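Local coordinates for protein JSC1_58120g3 ([Leptolyngbya] sp. JSC-1, PDB 6XHH) that probably senses far-red light as a cyanobacteriochrome, through a verdin-type bilin chromophore held in its GAF domain, at residues F33-F43 with L140-S150. Sequence-based numbering, arbitrary orientation.
Sequences FGIERVTIYKF and LWGLLSAFQNS. With M1V (mesobiliverdin IX(alpha)), chain C; EDO (1,2-ethanediol), chain E.
Strands 37-43 and 140-148 run antiparallel, their axes 4.5 Å apart at closest and 155° between directions. Arg37 with Phe147, Thr39 with Ser145 and Tyr41 with Leu143 are hydrogen-bonded pairs. Ser145 N to Thr39 O is the straightest of these bonds. Phe43 N to Trp141 O continues the ladder. Trp141 and Gly142 form a classic beta bulge against the neighbouring strand 128-136.

At the other end the Glu36 carboxylate binds the segment that follows strand 140-148. Its OE1 accepts from Asn149 N and Ser150 N, both at 2.7 Å. The Ser150 bond uses the syn lone pair of OE1, and Ser150 OG takes the syn side of OE2 at 2.6 Å. The Gln148 amide stacks against this carboxylate, with the planes 23° apart. Arg37 NH1 forms a salt bridge with Glu54 and a hydrogen bond to Arg61 O.

On the Ile40 and Leu144 face, Leu144 CD1 lies 3.7 Å from Val38 CG1. Ile40 CG2 meets the edge of the Trp141 ring. With CG anti to the backbone N (chi1 176°) and an extended chain, Lys42 runs over a face of that ring, its CG 4.0 Å from the six-membered centroid. This side of the sheet packs on helix 157-178.

The opposite face meets the chromophore. Ser145 OG donates to mesobiliverdin OD at 2.8 Å, and Phe147 CZ sits beside the same oxygen. One water links Ser145 OG, Thr39 OG1 and Leu143 O. The Tyr41 ring carries the bilin CAD over one face, and its OH bonds to Trp68 O. Leu143 CD1 lies 3.7 Å from C3D of the mesobiliverdin. The pair forms the centre of the antiparallel GAF-domain sheet, with helices on one face and the bilin pocket on the other, as in phytochrome-superfamily photoreceptors.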
ATOM      1  N   PHE A  33       2.169 -12.649  -1.016  1.00 12.13           N
ATOM      2  CA  PHE A  33       1.212 -12.607   0.084  1.00 15.19           C
ATOM      3  C   PHE A  33      -0.009 -13.493  -0.134  1.00 12.33           C
ATOM      4  O   PHE A  33      -0.797 -13.671   0.802  1.00 15.63           O
ATOM      5  CB  PHE A  33       0.755 -11.161   0.318  1.00 13.47           C
ATOM      6  CG  PHE A  33       1.788 -10.288   1.003  1.00 13.72           C
ATOM      7  CD1 PHE A  33       2.980 -10.820   1.476  1.00 21.69           C
ATOM      8  CD2 PHE A  33       1.556  -8.936   1.187  1.00 14.99           C
ATOM      9  CE1 PHE A  33       3.924 -10.020   2.127  1.00 17.33           C
ATOM     10  CE2 PHE A  33       2.503  -8.130   1.836  1.00 22.87           C
ATOM     11  CZ  PHE A  33       3.685  -8.675   2.298  1.00 17.77           C
ATOM     12  N   GLY A  34      -0.177 -14.059  -1.326  1.00 12.82           N
ATOM     13  CA  GLY A  34      -1.371 -14.825  -1.642  1.00 16.94           C
ATOM     14  C   GLY A  34      -2.641 -14.039  -1.389  1.00 15.66           C
ATOM     15  O   GLY A  34      -3.571 -14.531  -0.736  1.00 16.67           O
ATOM     16  N   ILE A  35      -2.702 -12.810  -1.894  1.00 15.07           N
ATOM     17  CA  ILE A  35      -3.868 -11.970  -1.642  1.00 12.21           C
ATOM     18  C   ILE A  35      -4.534 -11.564  -2.950  1.00 14.36           C
ATOM     19  O   ILE A  35      -4.090 -11.948  -4.040  1.00 14.14           O
ATOM     20  CB  ILE A  35      -3.498 -10.719  -0.828  1.00 11.69           C
ATOM     21  CG1 ILE A  35      -2.409  -9.902  -1.553  1.00 15.12           C
ATOM     22  CG2 ILE A  35      -3.071 -11.113   0.591  1.00 13.82           C
ATOM     23  CD1 ILE A  35      -1.928  -8.681  -0.756  1.00 14.91           C
ATOM     24  N   GLU A  36      -5.590 -10.761  -2.853  1.00 12.77           N
ATOM     25  CA  GLU A  36      -6.468 -10.530  -3.990  1.00 12.85           C
ATOM     26  C   GLU A  36      -6.182  -9.238  -4.744  1.00 13.50           C
ATOM     27  O   GLU A  36      -6.571  -9.131  -5.908  1.00 13.49           O
ATOM     28  CB  GLU A  36      -7.931 -10.568  -3.521  1.00 15.01           C
ATOM     29  CG  GLU A  36      -8.339 -12.000  -3.165  1.00 15.01           C
ATOM     30  CD  GLU A  36      -9.526 -12.135  -2.207  1.00 15.67           C
ATOM     31  OE1 GLU A  36      -9.945 -11.162  -1.540  1.00 14.59           O
ATOM     32  OE2 GLU A  36     -10.055 -13.267  -2.130  1.00 20.45           O
ATOM     33  N   ARG A  37      -5.501  -8.267  -4.136  1.00 12.30           N
ATOM     34  CA  ARG A  37      -5.139  -7.072  -4.890  1.00  9.84           C
ATOM     35  C   ARG A  37      -3.953  -6.385  -4.251  1.00 12.86           C
ATOM     36  O   ARG A  37      -3.873  -6.301  -3.031  1.00 12.35           O
ATOM     37  CB  ARG A  37      -6.304  -6.076  -4.977  1.00 11.88           C
ATOM     38  CG  ARG A  37      -6.167  -5.127  -6.143  1.00 17.03           C
ATOM     39  CD  ARG A  37      -7.041  -3.910  -6.009  1.00 18.86           C
ATOM     40  NE  ARG A  37      -8.476  -4.192  -5.920  1.00 16.30           N
ATOM     41  CZ  ARG A  37      -9.274  -4.420  -6.962  1.00 16.61           C
ATOM     42  NH1 ARG A  37      -8.793  -4.427  -8.205  1.00 20.18           N
ATOM     43  NH2 ARG A  37     -10.570  -4.629  -6.760  1.00 16.64           N
ATOM     44  N   VAL A  38      -3.043  -5.901  -5.090  1.00 11.25           N
ATOM     45  CA  VAL A  38      -1.995  -4.966  -4.693  1.00  9.02           C
ATOM     46  C   VAL A  38      -2.015  -3.814  -5.689  1.00 10.84           C
ATOM     47  O   VAL A  38      -2.106  -4.035  -6.901  1.00 12.43           O
ATOM     48  CB  VAL A  38      -0.601  -5.630  -4.648  1.00  9.99           C
ATOM     49  CG1 VAL A  38       0.470  -4.604  -4.271  1.00 11.90           C
ATOM     50  CG2 VAL A  38      -0.594  -6.760  -3.650  1.00 11.26           C
ATOM     51  N   THR A  39      -1.935  -2.587  -5.179  1.00 10.90           N
ATOM     52  CA  THR A  39      -2.041  -1.399  -6.006  1.00 11.74           C
ATOM     53  C   THR A  39      -0.892  -0.438  -5.729  1.00 10.77           C
ATOM     54  O   THR A  39      -0.368  -0.350  -4.610  1.00 11.28           O
ATOM     55  CB  THR A  39      -3.358  -0.625  -5.777  1.00 11.91           C
ATOM     56  OG1 THR A  39      -3.432  -0.173  -4.411  1.00 13.23           O
ATOM     57  CG2 THR A  39      -4.550  -1.479  -6.075  1.00 13.71           C
ATOM     58  N   ILE A  40      -0.546   0.320  -6.763  1.00 12.94           N
ATOM     59  CA  ILE A  40       0.281   1.510  -6.647  1.00 12.58           C
ATOM     60  C   ILE A  40      -0.600   2.704  -6.959  1.00 11.94           C
ATOM     61  O   ILE A  40      -1.246   2.757  -8.018  1.00 13.36           O
ATOM     62  CB  ILE A  40       1.501   1.451  -7.583  1.00 11.33           C
ATOM     63  CG1 ILE A  40       2.433   0.318  -7.140  1.00  9.77           C
ATOM     64  CG2 ILE A  40       2.252   2.780  -7.573  1.00 14.19           C
ATOM     65  CD1 ILE A  40       3.425  -0.131  -8.223  1.00 11.03           C
ATOM     66  N   TYR A  41      -0.633   3.652  -6.028  1.00 10.98           N
ATOM     67  CA  TYR A  41      -1.505   4.813  -6.069  1.00 12.81           C
ATOM     68  C   TYR A  41      -0.641   6.054  -5.964  1.00 12.10           C
ATOM     69  O   TYR A  41       0.239   6.133  -5.096  1.00 11.81           O
ATOM     70  CB  TYR A  41      -2.503   4.722  -4.916  1.00  9.24           C
ATOM     71  CG  TYR A  41      -3.337   5.923  -4.534  1.00  9.43           C
ATOM     72  CD1 TYR A  41      -2.831   6.888  -3.675  1.00 12.15           C
ATOM     73  CD2 TYR A  41      -4.668   6.007  -4.907  1.00 13.47           C
ATOM     74  CE1 TYR A  41      -3.605   7.951  -3.245  1.00 12.46           C
ATOM     75  CE2 TYR A  41      -5.467   7.073  -4.485  1.00 11.21           C
ATOM     76  CZ  TYR A  41      -4.923   8.034  -3.649  1.00  9.32           C
ATOM     77  OH  TYR A  41      -5.708   9.080  -3.228  1.00 14.65           O
ATOM     78  N   LYS A  42      -0.861   6.995  -6.872  1.00 12.32           N
ATOM     79  CA  LYS A  42      -0.055   8.201  -6.954  1.00 12.31           C
ATOM     80  C   LYS A  42      -0.813   9.400  -6.398  1.00 14.49           C
ATOM     81  O   LYS A  42      -1.942   9.678  -6.819  1.00 13.10           O
ATOM     82  CB  LYS A  42       0.353   8.466  -8.401  1.00 13.58           C
ATOM     83  CG  LYS A  42       1.125   9.757  -8.579  1.00 15.34           C
ATOM     84  CD  LYS A  42       1.602   9.904 -10.019  1.00 14.52           C
ATOM     85  CE  LYS A  42       2.485  11.139 -10.132  1.00 19.60           C
ATOM     86  NZ  LYS A  42       3.071  11.357 -11.482  1.00 25.31           N
ATOM     87  N   PHE A  43      -0.182  10.118  -5.475  1.00 11.95           N
ATOM     88  CA  PHE A  43      -0.766  11.342  -4.948  1.00 14.59           C
ATOM     89  C   PHE A  43      -0.770  12.456  -5.989  1.00 13.74           C
ATOM     90  O   PHE A  43       0.215  12.676  -6.702  1.00 15.36           O
ATOM     91  CB  PHE A  43       0.003  11.825  -3.726  1.00 15.08           C
ATOM     92  CG  PHE A  43      -0.341  11.114  -2.457  1.00 11.80           C
ATOM     93  CD1 PHE A  43      -1.651  11.003  -2.024  1.00 13.14           C
ATOM     94  CD2 PHE A  43       0.676  10.562  -1.686  1.00 11.74           C
ATOM     95  CE1 PHE A  43      -1.945  10.347  -0.829  1.00 12.41           C
ATOM     96  CE2 PHE A  43       0.396   9.891  -0.502  1.00 11.41           C
ATOM     97  CZ  PHE A  43      -0.919   9.797  -0.069  1.00 12.02           C
ATOM     98  N   LEU A 140       6.999  12.524  -0.414  1.00 18.26           N
ATOM     99  CA  LEU A 140       5.920  11.541  -0.387  1.00 15.99           C
ATOM    100  C   LEU A 140       5.215  11.533  -1.741  1.00 16.78           C
ATOM    101  O   LEU A 140       4.568  12.514  -2.121  1.00 18.02           O
ATOM    102  CB  LEU A 140       4.945  11.863   0.742  1.00 11.89           C
ATOM    103  CG  LEU A 140       3.752  10.921   0.921  1.00 15.84           C
ATOM    104  CD1 LEU A 140       4.220   9.500   1.150  1.00 11.51           C
ATOM    105  CD2 LEU A 140       2.814  11.378   2.071  1.00 14.43           C
ATOM    106  N   TRP A 141       5.345  10.426  -2.475  1.00 14.39           N
ATOM    107  CA  TRP A 141       4.899  10.316  -3.855  1.00 13.39           C
ATOM    108  C   TRP A 141       3.557   9.608  -3.992  1.00 11.14           C
ATOM    109  O   TRP A 141       2.732   9.989  -4.836  1.00 14.02           O
ATOM    110  CB  TRP A 141       5.969   9.570  -4.665  1.00 13.50           C
ATOM    111  CG  TRP A 141       5.658   9.358  -6.122  1.00 11.81           C
ATOM    112  CD1 TRP A 141       6.060  10.139  -7.175  1.00 16.79           C
ATOM    113  CD2 TRP A 141       4.861   8.300  -6.690  1.00 16.20           C
ATOM    114  NE1 TRP A 141       5.587   9.615  -8.358  1.00 16.33           N
ATOM    115  CE2 TRP A 141       4.844   8.495  -8.088  1.00 15.71           C
ATOM    116  CE3 TRP A 141       4.186   7.197  -6.154  1.00 12.59           C
ATOM    117  CZ2 TRP A 141       4.157   7.636  -8.953  1.00 15.42           C
ATOM    118  CZ3 TRP A 141       3.506   6.347  -7.017  1.00 16.01           C
ATOM    119  CH2 TRP A 141       3.504   6.570  -8.399  1.00 15.75           C
ATOM    120  N   GLY A 142       3.331   8.583  -3.188  1.00 12.84           N
ATOM    121  CA  GLY A 142       2.125   7.791  -3.325  1.00 11.70           C
ATOM    122  C   GLY A 142       2.076   6.716  -2.269  1.00 10.43           C
ATOM    123  O   GLY A 142       2.764   6.800  -1.247  1.00 11.55           O
ATOM    124  N   LEU A 143       1.247   5.702  -2.528  1.00 10.27           N
ATOM    125  CA  LEU A 143       1.017   4.614  -1.590  1.00  9.27           C
ATOM    126  C   LEU A 143       1.075   3.274  -2.300  1.00 10.66           C
ATOM    127  O   LEU A 143       0.577   3.135  -3.424  1.00 10.53           O
ATOM    128  CB  LEU A 143      -0.351   4.763  -0.899  1.00  8.95           C
ATOM    129  CG  LEU A 143      -0.631   6.088  -0.187  1.00 10.90           C
ATOM    130  CD1 LEU A 143      -2.100   6.189   0.230  1.00 12.79           C
ATOM    131  CD2 LEU A 143       0.276   6.230   1.015  1.00 10.90           C
ATOM    132  N   LEU A 144       1.652   2.289  -1.621  1.00  9.97           N
ATOM    133  CA  LEU A 144       1.599   0.884  -2.013  1.00 10.25           C
ATOM    134  C   LEU A 144       0.664   0.177  -1.040  1.00  9.72           C
ATOM    135  O   LEU A 144       0.893   0.217   0.179  1.00 10.73           O
ATOM    136  CB  LEU A 144       2.993   0.253  -1.993  1.00 10.79           C
ATOM    137  CG  LEU A 144       3.129  -1.261  -2.162  1.00 10.34           C
ATOM    138  CD1 LEU A 144       2.721  -1.714  -3.553  1.00 11.12           C
ATOM    139  CD2 LEU A 144       4.557  -1.709  -1.878  1.00 13.35           C
ATOM    140  N   SER A 145      -0.397  -0.429  -1.569  1.00  8.87           N
ATOM    141  CA  SER A 145      -1.453  -1.042  -0.771  1.00  7.44           C
ATOM    142  C   SER A 145      -1.550  -2.522  -1.096  1.00 10.51           C
ATOM    143  O   SER A 145      -1.596  -2.907  -2.269  1.00  9.36           O
ATOM    144  CB  SER A 145      -2.817  -0.366  -1.012  1.00 11.19           C
ATOM    145  OG  SER A 145      -2.732   1.025  -0.714  1.00 13.78           O
ATOM    146  N   ALA A 146      -1.598  -3.336  -0.054  1.00 11.57           N
ATOM    147  CA  ALA A 146      -1.946  -4.747  -0.127  1.00 11.43           C
ATOM    148  C   ALA A 146      -3.353  -4.936   0.418  1.00  8.85           C
ATOM    149  O   ALA A 146      -3.638  -4.538   1.556  1.00 10.47           O
ATOM    150  CB  ALA A 146      -0.947  -5.570   0.690  1.00 10.64           C
ATOM    151  N   PHE A 147      -4.229  -5.543  -0.377  1.00  9.10           N
ATOM    152  CA  PHE A 147      -5.646  -5.643  -0.045  1.00  9.43           C
ATOM    153  C   PHE A 147      -6.099  -7.102  -0.035  1.00 12.97           C
ATOM    154  O   PHE A 147      -5.690  -7.903  -0.886  1.00 12.55           O
ATOM    155  CB  PHE A 147      -6.527  -4.891  -1.069  1.00 12.55           C
ATOM    156  CG  PHE A 147      -6.359  -3.388  -1.096  1.00 12.82           C
ATOM    157  CD1 PHE A 147      -6.363  -2.626   0.066  1.00 11.71           C
ATOM    158  CD2 PHE A 147      -6.246  -2.729  -2.313  1.00 15.34           C
ATOM    159  CE1 PHE A 147      -6.260  -1.232   0.003  1.00 11.65           C
ATOM    160  CE2 PHE A 147      -6.131  -1.344  -2.379  1.00 14.87           C
ATOM    161  CZ  PHE A 147      -6.143  -0.601  -1.216  1.00 15.34           C
ATOM    162  N   GLN A 148      -6.987  -7.444   0.891  1.00 11.41           N
ATOM    163  CA  GLN A 148      -7.812  -8.626   0.738  1.00 12.53           C
ATOM    164  C   GLN A 148      -9.260  -8.168   0.594  1.00 12.08           C
ATOM    165  O   GLN A 148      -9.706  -7.257   1.296  1.00 12.79           O
ATOM    166  CB  GLN A 148      -7.643  -9.598   1.908  1.00 12.94           C
ATOM    167  CG  GLN A 148      -8.197 -11.014   1.663  1.00 11.20           C
ATOM    168  CD  GLN A 148      -7.361 -11.843   0.708  1.00 16.32           C
ATOM    169  OE1 GLN A 148      -6.723 -11.325  -0.200  1.00 11.65           O
ATOM    170  NE2 GLN A 148      -7.373 -13.156   0.912  1.00 28.39           N
ATOM    171  N   ASN A 149      -9.968  -8.769  -0.354  1.00 12.56           N
ATOM    172  CA  ASN A 149     -11.287  -8.299  -0.748  1.00 13.23           C
ATOM    173  C   ASN A 149     -12.416  -9.184  -0.264  1.00 15.40           C
ATOM    174  O   ASN A 149     -13.516  -8.681  -0.016  1.00 17.90           O
ATOM    175  CB  ASN A 149     -11.372  -8.195  -2.278  1.00 15.77           C
ATOM    176  CG  ASN A 149     -10.377  -7.200  -2.856  1.00 16.05           C
ATOM    177  OD1 ASN A 149      -9.882  -6.321  -2.153  1.00 15.10           O
ATOM    178  ND2 ASN A 149     -10.098  -7.328  -4.147  1.00 18.05           N
ATOM    179  N   SER A 150     -12.190 -10.492  -0.171  1.00 14.43           N
ATOM    180  CA  SER A 150     -13.252 -11.426   0.170  1.00 16.77           C
ATOM    181  C   SER A 150     -13.384 -11.685   1.665  1.00 18.14           C
ATOM    182  O   SER A 150     -14.427 -12.196   2.087  1.00 18.88           O
ATOM    183  CB  SER A 150     -13.022 -12.748  -0.573  1.00 16.57           C
ATOM    184  OG  SER A 150     -11.804 -13.336  -0.173  1.00 20.44           O
TER
HETATM  185  OA  M1V C 801     -12.720   8.749   1.440  1.00 14.52           O
HETATM  186  C1A M1V C 801     -12.961   9.175   2.560  1.00 15.63           C
HETATM  187  NA  M1V C 801     -12.123   9.071   3.599  1.00 16.23           N
HETATM  188  C2A M1V C 801     -14.136   9.849   2.948  1.00 16.52           C
HETATM  189  CMA M1V C 801     -15.317  10.157   2.056  1.00 18.45           C
HETATM  190  C3A M1V C 801     -14.020  10.173   4.297  1.00 16.14           C
HETATM  191  CAA M1V C 801     -15.010  10.877   5.144  1.00 18.55           C
HETATM  192  CBA M1V C 801     -14.469  12.198   5.696  1.00 17.88           C
HETATM  193  C4A M1V C 801     -12.700   9.660   4.729  1.00 14.35           C
HETATM  194  CHA M1V C 801     -12.194   9.793   5.993  1.00 15.67           C
HETATM  195  C1B M1V C 801     -10.916   9.353   6.560  1.00 14.86           C
HETATM  196  C2B M1V C 801     -10.614   9.541   7.934  1.00 12.92           C
HETATM  197  CMB M1V C 801     -11.525  10.168   8.962  1.00 15.39           C
HETATM  198  C3B M1V C 801      -9.366   9.038   8.151  1.00 12.72           C
HETATM  199  CAB M1V C 801      -8.624   9.008   9.475  1.00 15.82           C
HETATM  200  CBB M1V C 801      -8.591   7.574  10.030  1.00 15.66           C
HETATM  201  CGB M1V C 801      -9.975   7.136  10.456  1.00 14.25           C
HETATM  202  O2B M1V C 801     -10.526   7.678  11.445  1.00 19.62           O
HETATM  203  O1B M1V C 801     -10.593   6.237   9.842  1.00 14.32           O
HETATM  204  NB  M1V C 801      -9.866   8.760   5.971  1.00 15.25           N
HETATM  205  C4B M1V C 801      -8.902   8.552   6.893  1.00 12.09           C
HETATM  206  CHB M1V C 801      -7.631   7.972   6.753  1.00 12.54           C
HETATM  207  C1C M1V C 801      -7.036   7.256   5.704  1.00 13.14           C
HETATM  208  C2C M1V C 801      -5.875   6.492   5.881  1.00 12.69           C
HETATM  209  CAC M1V C 801      -5.085   6.408   7.170  1.00 14.71           C
HETATM  210  CBC M1V C 801      -4.215   7.696   7.143  1.00 17.53           C
HETATM  211  CGC M1V C 801      -3.645   8.132   8.485  1.00 17.38           C
HETATM  212  O2C M1V C 801      -3.851   7.456   9.519  1.00 21.72           O
HETATM  213  O1C M1V C 801      -2.965   9.185   8.581  1.00 20.38           O
HETATM  214  C3C M1V C 801      -5.566   5.923   4.648  1.00 13.68           C
HETATM  215  CMC M1V C 801      -4.390   5.024   4.386  1.00 13.43           C
HETATM  216  NC  M1V C 801      -7.446   7.134   4.395  1.00 13.22           N
HETATM  217  C4C M1V C 801      -6.563   6.320   3.732  1.00 13.63           C
HETATM  218  CHC M1V C 801      -6.756   6.063   2.344  1.00 15.11           C
HETATM  219  C1D M1V C 801      -6.141   5.165   1.506  1.00 11.62           C
HETATM  220  C2D M1V C 801      -5.750   5.420   0.162  1.00 16.07           C
HETATM  221  CMD M1V C 801      -5.892   6.738  -0.559  1.00 13.51           C
HETATM  222  ND  M1V C 801      -5.859   3.837   1.791  1.00 11.55           N
HETATM  223  C4D M1V C 801      -5.288   3.282   0.701  1.00 13.78           C
HETATM  224  OD  M1V C 801      -4.927   2.105   0.655  1.00 14.37           O
HETATM  225  C3D M1V C 801      -5.211   4.273  -0.331  1.00 14.63           C
HETATM  226  CAD M1V C 801      -4.622   4.093  -1.708  1.00 14.22           C
HETATM  227  CBD M1V C 801      -5.589   3.308  -2.566  1.00 16.03           C
HETATM  228  C1  EDO E 803      -3.892 -15.337   3.184  1.00 24.68           C
HETATM  229  O1  EDO E 803      -3.318 -14.638   2.067  1.00 18.10           O
HETATM  230  C2  EDO E 803      -5.045 -16.226   2.714  1.00 18.44           C
HETATM  231  O2  EDO E 803      -4.628 -16.938   1.537  1.00 28.11           O
HETATM  232  O   HOH W   1      -9.844  -4.016  -3.815  1.00 18.23           O
HETATM  233  O   HOH W   2      -2.122   1.864  -3.344  1.00 13.36           O
HETATM  234  O   HOH W   3       6.160   9.751 -11.562  1.00 31.62           O
HETATM  235  O   HOH W   4       2.938  12.125  -6.596  1.00 16.91           O